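Local coordinates for protein DNA polymerase III subunit beta (Helicobacter pylori 26695, PDB 4S3I) that forms a sliding clamp that tethers DNA polymerases and other partner proteins to DNA and makes their work processive, at residues L320-K325 with S348-Q353. Sequence-based numbering, arbitrary orientation.
Sequences LGVNAK and SPFLIQ
L320 and F350 mark where the strand parts of 320-325 and 348-353 come nearest, yet their CA atoms stay 9.5 Å apart: the two strands belong to different sheets, and side chains alone span the distance. F350 does most of the bridging. With its CG set between the backbone N and the carbonyl carbon (chi1 60°), it reaches across to the other strand and offers L320 one face of its ring. Methyl CD2 of L320 sits over the middle of that face, 3.9 Å from the ring centroid and only 8° off the normal, a well-centred CH-pi contact. The other branch of L320 lies nearer the rim, with CD1 4.1 Å from CD2 of F350. V322, two residues on and on the same side of its strand, meets the far end of the ring: its CG1 comes obliquely to 3.7 Å from CZ of F350, the side chains crossing at about a right angle. All three residues are buried, and the contact is wholly apolar. It lies in the C-terminal domain of the clamp, between two antiparallel sheets. Strand 318-323 pairs with 279-284, while 350-354 runs between 338-343 and 368-371. Helix 324-332, which starts directly after N323 at its N-cap, packs against both segments: its F327 touches V322, F350 and I352, while L341 and C343 of strand 338-343 pack against F350.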
loop_
_atom_site.group_PDB
_atom_site.type_symbol
_atom_site.label_atom_id
_atom_site.label_comp_id
_atom_site.label_asym_id
_atom_site.label_seq_id
_atom_site.Cartn_x
_atom_site.Cartn_y
_atom_site.Cartn_z
ATOM N N LEU A 320 24.138 19.352 20.153
ATOM C CA LEU A 320 24.461 18.627 18.911
ATOM C C LEU A 320 23.353 18.768 17.854
ATOM O O LEU A 320 22.193 18.441 18.122
ATOM C CB LEU A 320 24.706 17.148 19.217
ATOM C CG LEU A 320 25.137 16.267 18.047
ATOM C CD1 LEU A 320 26.546 16.640 17.591
ATOM C CD2 LEU A 320 25.056 14.792 18.435
ATOM N N GLY A 321 23.703 19.270 16.670
ATOM C CA GLY A 321 22.752 19.373 15.572
ATOM C C GLY A 321 22.737 18.075 14.780
ATOM O O GLY A 321 23.794 17.608 14.344
ATOM N N VAL A 322 21.559 17.473 14.605
ATOM C CA VAL A 322 21.474 16.178 13.923
ATOM C C VAL A 322 20.416 16.107 12.827
ATOM O O VAL A 322 19.394 16.791 12.886
ATOM C CB VAL A 322 21.232 15.017 14.902
ATOM C CG1 VAL A 322 22.259 15.027 16.026
ATOM C CG2 VAL A 322 19.810 15.075 15.472
ATOM N N ASN A 323 20.673 15.266 11.827
ATOM C CA ASN A 323 19.671 14.921 10.825
ATOM C C ASN A 323 18.739 13.878 11.446
ATOM O O ASN A 323 19.181 12.814 11.896
ATOM C CB ASN A 323 20.346 14.392 9.548
ATOM C CG ASN A 323 19.344 13.938 8.478
ATOM O OD1 ASN A 323 18.464 13.108 8.735
ATOM N ND2 ASN A 323 19.504 14.457 7.264
ATOM N N ALA A 324 17.448 14.198 11.483
ATOM C CA ALA A 324 16.482 13.378 12.211
ATOM C C ALA A 324 16.370 11.983 11.602
ATOM O O ALA A 324 16.472 10.966 12.302
ATOM C CB ALA A 324 15.118 14.078 12.240
ATOM N N LYS A 325 16.155 11.936 10.292
ATOM C CA LYS A 325 16.060 10.656 9.588
ATOM C C LYS A 325 17.308 9.799 9.775
ATOM O O LYS A 325 17.207 8.597 10.010
ATOM C CB LYS A 325 15.802 10.891 8.095
ATOM C CG LYS A 325 15.942 9.638 7.226
ATOM C CD LYS A 325 16.050 10.041 5.747
ATOM C CE LYS A 325 16.073 8.836 4.821
ATOM N NZ LYS A 325 16.367 9.251 3.416
ATOM N N SER A 348 32.078 17.842 14.716
ATOM C CA SER A 348 32.750 16.598 14.334
ATOM C C SER A 348 31.782 15.425 14.205
ATOM O O SER A 348 30.761 15.381 14.890
ATOM C CB SER A 348 33.844 16.239 15.351
ATOM O OG SER A 348 34.961 17.092 15.218
ATOM N N PRO A 349 32.114 14.465 13.323
ATOM C CA PRO A 349 31.335 13.233 13.161
ATOM C C PRO A 349 31.114 12.529 14.491
ATOM O O PRO A 349 32.023 12.498 15.335
ATOM C CB PRO A 349 32.234 12.369 12.271
ATOM C CG PRO A 349 32.999 13.362 11.443
ATOM C CD PRO A 349 33.202 14.571 12.329
ATOM N N PHE A 350 29.930 11.960 14.681
ATOM C CA PHE A 350 29.661 11.209 15.896
ATOM C C PHE A 350 29.156 9.816 15.573
ATOM O O PHE A 350 28.706 9.550 14.459
ATOM C CB PHE A 350 28.648 11.939 16.779
ATOM C CG PHE A 350 27.310 12.165 16.123
ATOM C CD1 PHE A 350 26.266 11.257 16.290
ATOM C CD2 PHE A 350 27.091 13.298 15.357
ATOM C CE1 PHE A 350 25.013 11.488 15.696
ATOM C CE2 PHE A 350 25.854 13.536 14.758
ATOM C CZ PHE A 350 24.817 12.627 14.929
ATOM N N LEU A 351 29.200 8.940 16.568
ATOM C CA LEU A 351 28.954 7.528 16.350
ATOM C C LEU A 351 27.748 7.082 17.152
ATOM O O LEU A 351 27.565 7.507 18.296
ATOM C CB LEU A 351 30.190 6.713 16.772
ATOM C CG LEU A 351 30.239 5.230 16.376
ATOM C CD1 LEU A 351 30.558 5.101 14.894
ATOM C CD2 LEU A 351 31.233 4.433 17.214
ATOM N N ILE A 352 26.925 6.224 16.554
ATOM C CA ILE A 352 25.828 5.580 17.277
ATOM C C ILE A 352 26.031 4.081 17.207
ATOM O O ILE A 352 26.256 3.541 16.127
ATOM C CB ILE A 352 24.450 5.976 16.673
ATOM C CG1 ILE A 352 24.134 7.437 17.007
ATOM C CG2 ILE A 352 23.327 5.073 17.198
ATOM C CD1 ILE A 352 22.929 7.992 16.272
ATOM N N GLN A 353 25.979 3.402 18.350
ATOM C CA GLN A 353 26.156 1.955 18.348
ATOM C C GLN A 353 25.422 1.318 19.515
ATOM O O GLN A 353 24.930 2.027 20.403
ATOM C CB GLN A 353 27.648 1.580 18.344
ATOM C CG GLN A 353 28.379 1.883 19.629
ATOM C CD GLN A 353 29.893 1.689 19.512
ATOM O OE1 GLN A 353 30.624 1.920 20.471
ATOM N NE2 GLN A 353 30.361 1.268 18.334
#